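PDB 2PMA: retropepsin-like aspartic endopeptidase domain-containing protein from Legionella pneumophila subsp. pneumophila str. Philadelphia 1, which is of unknown function but is possibly a protease, with a fold resembling that of retropepsin-like aspartic peptidases. Local coordinates for residues Q16-S21 with V53-G58. Sequence-based numbering, arbitrary orientation.
With ACT (acetate ion), chain C.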
ATOM      1  N   GLN A  16       1.214 -12.349  -0.844  1.00 25.93           N
ATOM      2  CA  GLN A  16       0.991 -12.984  -2.160  1.00 27.03           C
ATOM      3  C   GLN A  16       2.223 -12.883  -3.061  1.00 27.44           C
ATOM      4  O   GLN A  16       2.134 -13.175  -4.264  1.00 26.54           O
ATOM      5  CB  GLN A  16      -0.255 -12.358  -2.842  1.00 27.45           C
ATOM      6  CG  GLN A  16      -1.577 -12.734  -2.139  1.00 29.31           C
ATOM      7  CD  GLN A  16      -2.003 -14.210  -2.479  1.00 33.82           C
ATOM      8  OE1 GLN A  16      -1.172 -15.068  -2.752  1.00 43.09           O
ATOM      9  NE2 GLN A  16      -3.265 -14.462  -2.490  1.00 39.64           N
ATOM     10  N   ASN A  17       3.379 -12.520  -2.480  1.00 26.41           N
ATOM     11  CA  ASN A  17       4.612 -12.277  -3.253  1.00 27.30           C
ATOM     12  C   ASN A  17       4.316 -11.442  -4.480  1.00 25.56           C
ATOM     13  O   ASN A  17       4.740 -11.785  -5.572  1.00 27.59           O
ATOM     14  CB  ASN A  17       5.254 -13.607  -3.678  1.00 28.55           C
ATOM     15  CG  ASN A  17       5.700 -14.434  -2.477  1.00 33.07           C
ATOM     16  OD1 ASN A  17       6.766 -14.211  -1.947  1.00 41.43           O
ATOM     17  ND2 ASN A  17       4.883 -15.390  -2.068  1.00 39.11           N
ATOM     18  N   LEU A  18       3.577 -10.360  -4.287  1.00 25.59           N
ATOM     19  CA  LEU A  18       3.073  -9.556  -5.394  1.00 25.63           C
ATOM     20  C   LEU A  18       3.895  -8.275  -5.410  1.00 25.15           C
ATOM     21  O   LEU A  18       3.765  -7.473  -4.490  1.00 25.50           O
ATOM     22  CB  LEU A  18       1.600  -9.194  -5.155  1.00 25.13           C
ATOM     23  CG  LEU A  18       1.003  -8.205  -6.187  1.00 27.41           C
ATOM     24  CD1 LEU A  18       1.116  -8.763  -7.625  1.00 27.07           C
ATOM     25  CD2 LEU A  18      -0.451  -7.942  -5.814  1.00 25.61           C
ATOM     26  N   THR A  19       4.719  -8.114  -6.439  1.00 25.51           N
ATOM     27  CA  THR A  19       5.551  -6.917  -6.562  1.00 26.95           C
ATOM     28  C   THR A  19       4.853  -5.891  -7.471  1.00 27.06           C
ATOM     29  O   THR A  19       4.428  -6.216  -8.592  1.00 27.72           O
ATOM     30  CB  THR A  19       6.971  -7.286  -7.025  1.00 27.17           C
ATOM     31  OG1 THR A  19       7.530  -8.209  -6.090  1.00 27.82           O
ATOM     32  CG2 THR A  19       7.887  -6.048  -7.036  1.00 27.57           C
ATOM     33  N   LEU A  20       4.701  -4.673  -6.973  1.00 25.61           N
ATOM     34  CA  LEU A  20       3.990  -3.600  -7.689  1.00 26.64           C
ATOM     35  C   LEU A  20       4.887  -2.366  -7.760  1.00 27.59           C
ATOM     36  O   LEU A  20       5.771  -2.179  -6.894  1.00 27.18           O
ATOM     37  CB  LEU A  20       2.731  -3.197  -6.920  1.00 28.36           C
ATOM     38  CG  LEU A  20       1.668  -4.272  -6.679  1.00 30.19           C
ATOM     39  CD1 LEU A  20       0.514  -3.682  -5.900  1.00 29.98           C
ATOM     40  CD2 LEU A  20       1.187  -4.819  -8.027  1.00 33.08           C
ATOM     41  N   SER A  21       4.693  -1.551  -8.788  1.00 27.15           N
ATOM     42  CA  SER A  21       5.305  -0.198  -8.783  1.00 27.23           C
ATOM     43  C   SER A  21       4.559   0.671  -7.787  1.00 27.57           C
ATOM     44  O   SER A  21       3.317   0.706  -7.787  1.00 28.93           O
ATOM     45  CB  SER A  21       5.216   0.426 -10.180  1.00 27.51           C
ATOM     46  OG  SER A  21       6.189  -0.167 -10.981  1.00 29.32           O
ATOM     47  N   VAL A  53      -6.544  -7.430  -5.219  1.00 25.74           N
ATOM     48  CA  VAL A  53      -5.805  -6.517  -6.079  1.00 24.66           C
ATOM     49  C   VAL A  53      -5.743  -7.011  -7.533  1.00 25.07           C
ATOM     50  O   VAL A  53      -5.138  -8.055  -7.805  1.00 24.20           O
ATOM     51  CB  VAL A  53      -4.354  -6.341  -5.537  1.00 24.02           C
ATOM     52  CG1 VAL A  53      -3.516  -5.372  -6.457  1.00 26.52           C
ATOM     53  CG2 VAL A  53      -4.410  -5.869  -4.064  1.00 25.04           C
ATOM     54  N   PRO A  54      -6.348  -6.263  -8.479  1.00 25.32           N
ATOM     55  CA  PRO A  54      -6.326  -6.681  -9.893  1.00 25.80           C
ATOM     56  C   PRO A  54      -5.040  -6.210 -10.571  1.00 26.22           C
ATOM     57  O   PRO A  54      -4.548  -5.122 -10.272  1.00 26.15           O
ATOM     58  CB  PRO A  54      -7.559  -5.995 -10.501  1.00 28.01           C
ATOM     59  CG  PRO A  54      -7.821  -4.770  -9.589  1.00 27.47           C
ATOM     60  CD  PRO A  54      -7.161  -5.045  -8.230  1.00 26.00           C
ATOM     61  N   THR A  55      -4.441  -7.045 -11.407  1.00 25.42           N
ATOM     62  CA  THR A  55      -3.209  -6.631 -12.099  1.00 25.86           C
ATOM     63  C   THR A  55      -3.239  -7.160 -13.518  1.00 26.48           C
ATOM     64  O   THR A  55      -4.132  -7.938 -13.890  1.00 25.72           O
ATOM     65  CB  THR A  55      -1.919  -7.214 -11.439  1.00 27.13           C
ATOM     66  OG1 THR A  55      -1.843  -8.602 -11.762  1.00 26.43           O
ATOM     67  CG2 THR A  55      -1.919  -7.078  -9.899  1.00 26.87           C
ATOM     68  N   LYS A  56      -2.232  -6.793 -14.306  1.00 28.44           N
ATOM     69  CA  LYS A  56      -2.093  -7.387 -15.642  1.00 31.39           C
ATOM     70  C   LYS A  56      -1.817  -8.892 -15.630  1.00 30.31           C
ATOM     71  O   LYS A  56      -2.067  -9.590 -16.626  1.00 32.43           O
ATOM     72  CB  LYS A  56      -1.010  -6.640 -16.436  1.00 32.40           C
ATOM     73  CG  LYS A  56      -1.420  -5.202 -16.707  1.00 38.00           C
ATOM     74  CD  LYS A  56      -2.622  -5.119 -17.652  1.00 46.41           C
ATOM     75  CE  LYS A  56      -3.738  -4.190 -17.116  1.00 51.09           C
ATOM     76  NZ  LYS A  56      -3.233  -2.897 -16.524  1.00 54.31           N
ATOM     77  N   THR A  57      -1.286  -9.401 -14.523  1.00 31.00           N
ATOM     78  CA  THR A  57      -1.055 -10.858 -14.427  1.00 30.46           C
ATOM     79  C   THR A  57      -2.178 -11.565 -13.656  1.00 31.13           C
ATOM     80  O   THR A  57      -1.958 -12.661 -13.083  1.00 32.50           O
ATOM     81  CB  THR A  57       0.300 -11.181 -13.770  1.00 29.59           C
ATOM     82  OG1 THR A  57       0.317 -10.754 -12.393  1.00 30.06           O
ATOM     83  CG2 THR A  57       1.443 -10.519 -14.568  1.00 32.20           C
ATOM     84  N   GLY A  58      -3.357 -10.930 -13.576  1.00 28.00           N
ATOM     85  CA  GLY A  58      -4.461 -11.505 -12.846  1.00 25.24           C
ATOM     86  C   GLY A  58      -4.703 -10.935 -11.460  1.00 24.26           C
ATOM     87  O   GLY A  58      -4.099  -9.915 -11.052  1.00 24.70           O
TER
HETATM   88  C   ACT C 203       2.655  -8.308 -11.349  1.00 56.67           C
HETATM   89  O   ACT C 203       2.190  -9.444 -11.086  1.00 56.18           O
HETATM   90  OXT ACT C 203       1.858  -7.464 -11.816  1.00 57.10           O
HETATM   91  CH3 ACT C 203       4.095  -7.968 -11.125  1.00 56.49           C
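Leu-18 divides its two methyls between Val-53 and Thr-55: CD2 meets CG1 of Val-53 at 4.1 Å, while CD1 lies against CG2 of Thr-55. Its CG stands anti to the backbone N, which carries both branches across to the other segment, and the leucine and valine side chains pass each other at a slant. Leu-20, two residues on and on the same side of its strand, repeats the pairing more loosely, CD1 being 4.4 Å from Val-53 CG1 and CD2 resting near Thr-55 CG2. Thr-55 is thus two-sided. Its methyl faces the leucines, whereas OG1, set between the backbone N and carbonyl carbon (chi1 74°), turns back into its own loop. There OG1 donates to Gly-58 O (2.7 Å), in the carbonyl plane on a lone pair. It also accepts from Thr-57 N at 2.9 Å through a bent bond, forming an ST turn. Gly-58 O also takes the Thr-55 backbone N-H, so two donors from one residue grip it and the threonine's rotation is fixed. An acetate, probably from the crystallisation liquor, accepts through its O from Thr-57 OG1 (2.6 Å) and touches Leu-18 CD1. Tyr-60 touches both Leu-18 and Thr-55, and Leu-33 packs on Leu-20 and Val-53, extending the apolar layer. The strand axes run at 72°, so side chains alone join the two strands. The type I turn from Thr-55 to Gly-58 links strands 46-55 and 58-71, and the contact packs this beta hairpin on another strand of the mixed sheet, consistent with an all-beta retropepsin-like fold.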